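Long-range contacts in beta-lactamase (Klebsiella pneumoniae, PDB 6KBY), which probably hydrolyses beta-lactam antibiotics to substituted beta-amino acids, as a plasmid-borne class C enzyme that confers antibiotic resistance: residues 35-40 with 340-345; 261-266 with 277-282; 282-287 with 316-321. All coordinates share one frame; numbering follows the deposited sequence.

Contact 1: 35-40 with 340-345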
loop_
_atom_site.group_PDB
_atom_site.type_symbol
_atom_site.label_atom_id
_atom_site.label_comp_id
_atom_site.label_asym_id
_atom_site.label_seq_id
_atom_site.Cartn_x
_atom_site.Cartn_y
_atom_site.Cartn_z
ATOM N N MET A 35 16.296 -6.777 -5.635
ATOM C CA MET A 35 14.911 -6.527 -6.002
ATOM C C MET A 35 14.202 -7.836 -6.289
ATOM O O MET A 35 14.821 -8.837 -6.656
ATOM C CB MET A 35 14.771 -5.639 -7.243
ATOM C CG MET A 35 15.205 -4.212 -7.020
ATOM S SD MET A 35 14.785 -3.056 -8.337
ATOM C CE MET A 35 12.998 -2.977 -8.212
ATOM N N SER A 36 12.882 -7.803 -6.151
ATOM C CA SER A 36 12.033 -8.818 -6.743
ATOM C C SER A 36 10.903 -8.108 -7.467
ATOM O O SER A 36 10.320 -7.150 -6.938
ATOM C CB SER A 36 11.489 -9.799 -5.706
ATOM O OG SER A 36 10.716 -10.799 -6.339
ATOM N N VAL A 37 10.618 -8.568 -8.678
ATOM C CA VAL A 37 9.534 -8.035 -9.485
ATOM C C VAL A 37 8.604 -9.184 -9.818
ATOM O O VAL A 37 9.048 -10.212 -10.342
ATOM C CB VAL A 37 10.069 -7.375 -10.767
ATOM C CG1 VAL A 37 8.917 -6.870 -11.627
ATOM C CG2 VAL A 37 11.033 -6.256 -10.418
ATOM N N ALA A 38 7.320 -9.011 -9.523
ATOM C CA ALA A 38 6.306 -10.012 -9.802
ATOM C C ALA A 38 5.301 -9.404 -10.765
ATOM O O ALA A 38 4.833 -8.278 -10.545
ATOM C CB ALA A 38 5.606 -10.432 -8.509
ATOM N N VAL A 39 4.974 -10.148 -11.821
ATOM C CA VAL A 39 4.040 -9.710 -12.852
ATOM C C VAL A 39 2.967 -10.776 -13.019
ATOM O O VAL A 39 3.271 -11.974 -13.043
ATOM C CB VAL A 39 4.771 -9.489 -14.198
ATOM C CG1 VAL A 39 3.796 -9.167 -15.316
ATOM C CG2 VAL A 39 5.818 -8.392 -14.065
ATOM N N THR A 40 1.715 -10.347 -13.145
ATOM C CA THR A 40 0.637 -11.231 -13.568
ATOM C C THR A 40 -0.001 -10.695 -14.842
ATOM O O THR A 40 -0.232 -9.488 -14.976
ATOM C CB THR A 40 -0.418 -11.448 -12.462
ATOM O OG1 THR A 40 -1.348 -12.452 -12.883
ATOM C CG2 THR A 40 -1.185 -10.164 -12.136
ATOM N N MET A 340 -3.917 -7.417 -15.365
ATOM C CA MET A 340 -2.474 -7.328 -15.321
ATOM C C MET A 340 -2.057 -6.519 -14.110
ATOM O O MET A 340 -2.748 -5.582 -13.693
ATOM C CB MET A 340 -1.887 -6.768 -16.598
ATOM C CG MET A 340 -2.224 -5.354 -16.863
ATOM S SD MET A 340 -1.491 -4.829 -18.417
ATOM C CE MET A 340 -1.885 -6.159 -19.531
ATOM N N GLY A 341 -0.940 -6.910 -13.523
ATOM C CA GLY A 341 -0.477 -6.249 -12.323
ATOM C C GLY A 341 1.001 -6.477 -12.137
ATOM O O GLY A 341 1.590 -7.411 -12.698
ATOM N N ILE A 342 1.599 -5.599 -11.338
ATOM C CA ILE A 342 3.023 -5.665 -11.065
ATOM C C ILE A 342 3.285 -5.280 -9.616
ATOM O O ILE A 342 2.641 -4.379 -9.062
ATOM C CB ILE A 342 3.836 -4.794 -12.045
ATOM C CG1 ILE A 342 5.337 -4.974 -11.821
ATOM C CG2 ILE A 342 3.438 -3.327 -11.954
ATOM C CD1 ILE A 342 6.176 -4.328 -12.897
ATOM N N VAL A 343 4.239 -5.986 -9.011
ATOM C CA VAL A 343 4.801 -5.669 -7.707
ATOM C C VAL A 343 6.300 -5.479 -7.912
ATOM O O VAL A 343 6.960 -6.354 -8.482
ATOM C CB VAL A 343 4.565 -6.827 -6.719
ATOM C CG1 VAL A 343 5.131 -6.490 -5.349
ATOM C CG2 VAL A 343 3.091 -7.191 -6.639
ATOM N N MET A 344 6.843 -4.353 -7.448
ATOM C CA MET A 344 8.279 -4.104 -7.518
ATOM C C MET A 344 8.777 -3.829 -6.111
ATOM O O MET A 344 8.382 -2.828 -5.507
ATOM C CB MET A 344 8.577 -2.899 -8.408
ATOM C CG MET A 344 8.213 -3.095 -9.864
ATOM S SD MET A 344 8.110 -1.547 -10.786
ATOM C CE MET A 344 9.745 -0.857 -10.525
ATOM N N LEU A 345 9.650 -4.698 -5.602
ATOM C CA LEU A 345 10.209 -4.555 -4.266
ATOM C C LEU A 345 11.715 -4.368 -4.356
ATOM O O LEU A 345 12.393 -5.072 -5.111
ATOM C CB LEU A 345 9.918 -5.790 -3.415
ATOM C CG LEU A 345 8.452 -6.218 -3.357
ATOM C CD1 LEU A 345 8.288 -7.405 -2.431
ATOM C CD2 LEU A 345 7.563 -5.064 -2.924
#
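With chi1 of V37 at 178°, CG1 swings to the far side of CB from the backbone N, and this is the methyl that meets I342 on the facing strand. I342 is extended through both torsions (chi1 -175°), which carries its CD1 to 3.9 Å from V37 CG1, the two side chains crossing at a slant. V39, paired directly with I342, brings its CG2 to 4.1 Å from I342 CG1, while M344 CG lies 4.2 Å from V37 CG1.

On the other face, A38 and V343 meet CB to CB at 4.2 Å. T40 lays CG2 against the backbone of G341, 3.5 Å from G341 N, where there is no side chain to meet it.

Six backbone hydrogen bonds join the strands, two each at the pairs S36-L345, A38-V343 and T40-G341. The shortest runs from V343 N to A38 O at 2.8 Å, with the donor in the carbonyl plane. Between them the alpha hydrogens touch carbonyls, as where V37 CA sits 3.2 Å from V343 O. The buried hydroxyls are satisfied outside the pair: S36 OG bonds to N49 and S234, T40 OG1 to N45 and the carbonyl of K44.

Helices 11-30 and 352-364 cover the face carrying V37, I342 and M344, and helix 234-244 covers that of T40, V343 and L345. This arrangement, an antiparallel sheet with helices on both faces in which an early strand pairs with a late one, is as in the alpha/beta domain of serine beta-lactamases and penicillin-binding proteins.

Contact 2: 261-266 with 277-282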
loop_
_atom_site.group_PDB
_atom_site.type_symbol
_atom_site.label_atom_id
_atom_site.label_comp_id
_atom_site.label_asym_id
_atom_site.label_seq_id
_atom_site.Cartn_x
_atom_site.Cartn_y
_atom_site.Cartn_z
ATOM N N THR A 261 -12.681 -5.621 -3.084
ATOM C CA THR A 261 -13.184 -4.837 -4.202
ATOM C C THR A 261 -13.655 -3.469 -3.739
ATOM O O THR A 261 -13.390 -2.460 -4.398
ATOM C CB THR A 261 -14.307 -5.620 -4.876
ATOM O OG1 THR A 261 -13.752 -6.823 -5.421
ATOM C CG2 THR A 261 -14.986 -4.804 -5.978
ATOM N N ALA A 262 -14.327 -3.411 -2.587
ATOM C CA ALA A 262 -14.884 -2.147 -2.122
ATOM C C ALA A 262 -13.815 -1.127 -1.760
ATOM O O ALA A 262 -14.117 0.072 -1.730
ATOM C CB ALA A 262 -15.835 -2.362 -0.939
ATOM N N THR A 263 -12.575 -1.555 -1.485
ATOM C CA THR A 263 -11.531 -0.560 -1.238
ATOM C C THR A 263 -11.242 0.278 -2.472
ATOM O O THR A 263 -10.613 1.337 -2.345
ATOM C CB THR A 263 -10.204 -1.161 -0.751
ATOM O OG1 THR A 263 -9.630 -1.985 -1.771
ATOM C CG2 THR A 263 -10.358 -1.940 0.547
ATOM N N HIS A 264 -11.647 -0.193 -3.656
ATOM C CA HIS A 264 -11.423 0.537 -4.897
ATOM C C HIS A 264 -12.500 1.578 -5.175
ATOM O O HIS A 264 -12.455 2.209 -6.236
ATOM C CB HIS A 264 -11.397 -0.406 -6.108
ATOM C CG HIS A 264 -10.554 -1.638 -5.950
ATOM N ND1 HIS A 264 -10.565 -2.638 -6.896
ATOM C CD2 HIS A 264 -9.694 -2.046 -4.984
ATOM C CE1 HIS A 264 -9.756 -3.612 -6.520
ATOM N NE2 HIS A 264 -9.211 -3.277 -5.366
ATOM N N THR A 265 -13.467 1.756 -4.275
ATOM C CA THR A 265 -14.499 2.766 -4.460
ATOM C C THR A 265 -13.847 4.141 -4.456
ATOM O O THR A 265 -12.997 4.427 -3.610
ATOM C CB THR A 265 -15.505 2.668 -3.310
ATOM O OG1 THR A 265 -16.033 1.337 -3.268
ATOM C CG2 THR A 265 -16.643 3.644 -3.499
ATOM N N GLY A 266 -14.225 4.984 -5.417
ATOM C CA GLY A 266 -13.655 6.316 -5.538
ATOM C C GLY A 266 -14.437 7.346 -4.751
ATOM O O GLY A 266 -15.638 7.536 -4.975
ATOM N N LEU A 277 -10.242 3.997 -0.956
ATOM C CA LEU A 277 -9.928 3.731 0.447
ATOM C C LEU A 277 -8.470 3.282 0.455
ATOM O O LEU A 277 -8.140 2.116 0.196
ATOM C CB LEU A 277 -10.865 2.688 1.048
ATOM C CG LEU A 277 -11.069 2.851 2.558
ATOM C CD1 LEU A 277 -11.858 4.116 2.881
ATOM C CD2 LEU A 277 -11.745 1.629 3.164
ATOM N N MET A 278 -7.585 4.254 0.708
ATOM C CA MET A 278 -6.126 4.130 0.643
ATOM C C MET A 278 -5.557 3.896 -0.759
ATOM O O MET A 278 -4.595 4.573 -1.135
ATOM C CB MET A 278 -5.571 3.146 1.679
ATOM C CG MET A 278 -5.760 3.650 3.105
ATOM S SD MET A 278 -4.771 5.121 3.417
ATOM C CE MET A 278 -5.758 5.941 4.671
ATOM N N TRP A 279 -6.109 2.966 -1.544
ATOM C CA TRP A 279 -5.694 2.858 -2.939
ATOM C C TRP A 279 -5.940 4.178 -3.659
ATOM O O TRP A 279 -6.833 4.950 -3.296
ATOM C CB TRP A 279 -6.464 1.750 -3.664
ATOM C CG TRP A 279 -6.137 0.374 -3.220
ATOM C CD1 TRP A 279 -6.927 -0.450 -2.480
ATOM C CD2 TRP A 279 -4.942 -0.359 -3.508
ATOM N NE1 TRP A 279 -6.296 -1.653 -2.282
ATOM C CE2 TRP A 279 -5.076 -1.622 -2.905
ATOM C CE3 TRP A 279 -3.768 -0.070 -4.216
ATOM C CZ2 TRP A 279 -4.082 -2.597 -2.991
ATOM C CZ3 TRP A 279 -2.781 -1.042 -4.302
ATOM C CH2 TRP A 279 -2.941 -2.284 -3.685
ATOM N N GLU A 280 -5.138 4.427 -4.693
ATOM C CA GLU A 280 -5.257 5.598 -5.544
ATOM C C GLU A 280 -5.369 5.114 -6.979
ATOM O O GLU A 280 -4.729 4.126 -7.351
ATOM C CB GLU A 280 -4.014 6.481 -5.389
ATOM C CG GLU A 280 -3.780 6.915 -3.948
ATOM C CD GLU A 280 -2.362 7.391 -3.680
ATOM O OE1 GLU A 280 -1.572 7.527 -4.644
ATOM O OE2 GLU A 280 -2.032 7.619 -2.493
ATOM N N GLN A 281 -6.164 5.799 -7.797
ATOM C CA GLN A 281 -6.349 5.328 -9.160
ATOM C C GLN A 281 -6.430 6.492 -10.131
ATOM O O GLN A 281 -6.698 7.639 -9.756
ATOM C CB GLN A 281 -7.582 4.431 -9.301
ATOM C CG GLN A 281 -8.884 5.185 -9.204
ATOM C CD GLN A 281 -10.090 4.262 -9.151
ATOM O OE1 GLN A 281 -10.038 3.189 -8.556
ATOM N NE2 GLN A 281 -11.188 4.686 -9.772
ATOM N N LEU A 282 -6.209 6.162 -11.399
ATOM C CA LEU A 282 -6.362 7.087 -12.505
ATOM C C LEU A 282 -7.072 6.363 -13.637
ATOM O O LEU A 282 -6.930 5.143 -13.774
ATOM C CB LEU A 282 -5.001 7.570 -13.022
ATOM C CG LEU A 282 -4.172 8.430 -12.068
ATOM C CD1 LEU A 282 -3.323 7.563 -11.142
ATOM C CD2 LEU A 282 -3.294 9.384 -12.853
#
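H264 turns the edge of its imidazole toward the face of W279, an edge-to-face pair with the H264 and W279 five-membered ring centroids 5.5 Å apart and the planes at 86°. Its nearest carbon, H264 CD2, comes to 4.1 Å from W279 CD1. T263 approaches the same indole from another direction: T263 OG1 lies near the ring plane at the edge, 3.2 Å from W279 CD1. With chi1 at 65°, that hydroxyl sits between the backbone N and the carbonyl carbon of its own residue, where it also hydrogen-bonds to the carbonyl of L260.

One backbone bond crosses the contact, L277 N to T263 O at 3.0 Å, and it is somewhat bent. Beside it the side chains of T263 and L277 approach CB to CB at 4.3 Å.

What presents T263 and H264 is a type I beta turn from A262 to T265. A262 O takes two bonds from T265, from its N and, at 2.8 Å, from its OG1, both reaching it from the same face of the carbonyl. T261 CA lies over one face of the imidazole, and the hydrogen bond between NE2 and N244 OD1 fixes its rotation.

Farther out, W279 meets F334 edge-to-face and touches T75 of helix 72-86 as well as I319 and K321 of strand 317-325. A262 and T263 touch S82 of helix 72-86 and H264 touches I319, so the turn leaving helix 255-262 lies between helix 72-86 and the sheet.

Contact 3: 282-287 with 316-321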
loop_
_atom_site.group_PDB
_atom_site.type_symbol
_atom_site.label_atom_id
_atom_site.label_comp_id
_atom_site.label_asym_id
_atom_site.label_seq_id
_atom_site.Cartn_x
_atom_site.Cartn_y
_atom_site.Cartn_z
ATOM N N LEU A 282 -6.209 6.162 -11.399
ATOM C CA LEU A 282 -6.362 7.087 -12.505
ATOM C C LEU A 282 -7.072 6.363 -13.637
ATOM O O LEU A 282 -6.930 5.143 -13.774
ATOM C CB LEU A 282 -5.001 7.570 -13.022
ATOM C CG LEU A 282 -4.172 8.430 -12.068
ATOM C CD1 LEU A 282 -3.323 7.563 -11.142
ATOM C CD2 LEU A 282 -3.294 9.384 -12.853
ATOM N N PRO A 283 -7.830 7.080 -14.463
ATOM C CA PRO A 283 -8.457 6.430 -15.623
ATOM C C PRO A 283 -7.423 5.778 -16.537
ATOM O O PRO A 283 -6.320 6.289 -16.726
ATOM C CB PRO A 283 -9.181 7.582 -16.326
ATOM C CG PRO A 283 -9.481 8.545 -15.229
ATOM C CD PRO A 283 -8.313 8.461 -14.279
ATOM N N TYR A 284 -7.798 4.638 -17.112
ATOM C CA TYR A 284 -6.943 3.877 -18.012
ATOM C C TYR A 284 -7.596 3.878 -19.399
ATOM O O TYR A 284 -8.811 3.739 -19.486
ATOM C CB TYR A 284 -6.814 2.449 -17.489
ATOM C CG TYR A 284 -6.087 1.530 -18.430
ATOM C CD1 TYR A 284 -6.771 0.858 -19.434
ATOM C CD2 TYR A 284 -4.721 1.331 -18.323
ATOM C CE1 TYR A 284 -6.116 0.023 -20.304
ATOM C CE2 TYR A 284 -4.052 0.489 -19.195
ATOM C CZ TYR A 284 -4.761 -0.160 -20.179
ATOM O OH TYR A 284 -4.121 -0.999 -21.062
ATOM N N PRO A 285 -6.816 4.015 -20.487
ATOM C CA PRO A 285 -5.358 4.163 -20.550
ATOM C C PRO A 285 -4.889 5.446 -19.875
ATOM O O PRO A 285 -5.547 6.470 -19.939
ATOM C CB PRO A 285 -5.070 4.225 -22.056
ATOM C CG PRO A 285 -6.358 4.642 -22.672
ATOM C CD PRO A 285 -7.419 4.004 -21.832
ATOM N N VAL A 286 -3.758 5.380 -19.190
ATOM C CA VAL A 286 -3.258 6.517 -18.433
ATOM C C VAL A 286 -1.963 6.984 -19.074
ATOM O O VAL A 286 -1.193 6.172 -19.600
ATOM C CB VAL A 286 -3.086 6.187 -16.934
ATOM C CG1 VAL A 286 -2.134 5.022 -16.761
ATOM C CG2 VAL A 286 -2.624 7.414 -16.145
ATOM N N SER A 287 -1.747 8.294 -19.078
ATOM C CA SER A 287 -0.493 8.810 -19.602
ATOM C C SER A 287 0.562 8.773 -18.509
ATOM O O SER A 287 0.264 8.949 -17.322
ATOM C CB SER A 287 -0.649 10.246 -20.101
ATOM O OG SER A 287 -0.621 11.180 -19.030
ATOM N N ASN A 316 -11.742 -0.225 -15.730
ATOM C CA ASN A 316 -10.979 0.566 -16.696
ATOM C C ASN A 316 -10.143 1.652 -16.028
ATOM O O ASN A 316 -10.202 2.822 -16.398
ATOM C CB ASN A 316 -11.925 1.155 -17.737
ATOM C CG ASN A 316 -12.572 0.085 -18.605
ATOM O OD1 ASN A 316 -11.950 -0.932 -18.913
ATOM N ND2 ASN A 316 -13.824 0.306 -19.000
ATOM N N VAL A 317 -9.331 1.260 -15.049
ATOM C CA VAL A 317 -8.522 2.190 -14.275
ATOM C C VAL A 317 -7.181 1.548 -13.949
ATOM O O VAL A 317 -7.031 0.324 -13.944
ATOM C CB VAL A 317 -9.213 2.643 -12.966
ATOM C CG1 VAL A 317 -10.458 3.470 -13.258
ATOM C CG2 VAL A 317 -9.557 1.448 -12.104
ATOM N N TRP A 318 -6.205 2.412 -13.655
ATOM C CA TRP A 318 -4.890 2.035 -13.155
ATOM C C TRP A 318 -4.913 2.296 -11.653
ATOM O O TRP A 318 -5.017 3.450 -11.222
ATOM C CB TRP A 318 -3.842 2.911 -13.843
ATOM C CG TRP A 318 -2.423 2.727 -13.402
ATOM C CD1 TRP A 318 -1.861 3.132 -12.222
ATOM C CD2 TRP A 318 -1.370 2.134 -14.166
ATOM N NE1 TRP A 318 -0.523 2.799 -12.200
ATOM C CE2 TRP A 318 -0.199 2.191 -13.384
ATOM C CE3 TRP A 318 -1.306 1.554 -15.434
ATOM C CZ2 TRP A 318 1.024 1.687 -13.833
ATOM C CZ3 TRP A 318 -0.090 1.055 -15.879
ATOM C CH2 TRP A 318 1.056 1.124 -15.078
ATOM N N ILE A 319 -4.874 1.230 -10.864
ATOM C CA ILE A 319 -4.905 1.316 -9.407
ATOM C C ILE A 319 -3.490 1.096 -8.901
ATOM O O ILE A 319 -2.780 0.203 -9.384
ATOM C CB ILE A 319 -5.871 0.266 -8.823
ATOM C CG1 ILE A 319 -7.255 0.393 -9.468
ATOM C CG2 ILE A 319 -5.944 0.404 -7.302
ATOM C CD1 ILE A 319 -8.266 -0.622 -8.964
ATOM N N ASN A 320 -3.055 1.915 -7.942
ATOM C CA ASN A 320 -1.656 1.831 -7.545
ATOM C C ASN A 320 -1.430 2.330 -6.128
ATOM O O ASN A 320 -2.274 3.015 -5.540
ATOM C CB ASN A 320 -0.706 2.481 -8.570
ATOM C CG ASN A 320 -0.719 4.027 -8.603
ATOM O OD1 ASN A 320 0.145 4.596 -9.275
ATOM N ND2 ASN A 320 -1.657 4.694 -7.927
ATOM N N LYS A 321 -0.262 1.967 -5.591
ATOM C CA LYS A 321 0.189 2.498 -4.312
ATOM C C LYS A 321 1.701 2.362 -4.217
ATOM O O LYS A 321 2.260 1.305 -4.526
ATOM C CB LYS A 321 -0.465 1.760 -3.140
ATOM C CG LYS A 321 -0.150 2.382 -1.775
ATOM C CD LYS A 321 -0.881 3.709 -1.554
ATOM C CE LYS A 321 -0.383 4.440 -0.312
ATOM N NZ LYS A 321 0.944 5.068 -0.529
#
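W318 and Y284 meet rim to rim: Y284 CD2 and W318 CE3 are 4.5 Å apart, each near the plane of the other ring, so neither lays a face on its partner. V286 reaches the indole more closely, its CG1 3.8 Å from W318 CE3, on an oblique approach with the two side chains crossing at about a right angle. A further part of the indole edge has N320 CG in plane with it. W318 gets there with CG opposite its backbone N (chi1 177°), on the same side of the sheet as L282. From the surroundings, L291 of helix 288-294 touches both L282 and W318, and A333 and V335 of strand 328-335 also pack on the indole.

The backbones pair as antiparallel strands. W318 N reaches L282 O at 2.8 Å, nearly in line with the carbonyl bond, and L282 N returns a bond to W318 O at 3.0 Å. P283, which has no N-H, falls at a non-hydrogen-bonded position opposite V317, where none is called for. Past it, Y284 N still bonds N316 O at 3.1 Å, but from above the carbonyl plane, off the lone pairs, where regular pairing has ended and both residues are loop. Y284 CB packs 3.6 Å from V317 CA, and a cis peptide before P285 then turns the chain toward helix 288-294, which S287 caps at its N terminus.

The side chains that meet, W318, V286 and the Y284 ring carbons, do so through apolar atoms, while W318 NE1 and N320 OD1 are both bonded outside the two segments, to Y331 OH. At K321, NZ bonds to Y156 OH beside S71, consistent with the lysine of the KTG motif of serine beta-lactamases.

In the fold
Strand 34-41 first pairs with 44-50, close by in the chain, and on its other edge with 340-346; this second pairing, contact 1, closes a loop of about 300 residues, and contacts 2 and 3 both nest inside it. Within that loop the two come in series: contact 2 closes a short hairpin-bearing loop from the end of helix 255-262 to strand 280-283, and contact 3 opens at L282, which both share, and closes at strand 317-325. E280 O also lies 2.8 Å from N320 N, a probable hydrogen bond. All three reach one antiparallel sheet: contacts 1 and 3 pair its strands, contact 2 packs a turn against it, and strand 328-335 stands between 317-325, which carries S324, and 340-346.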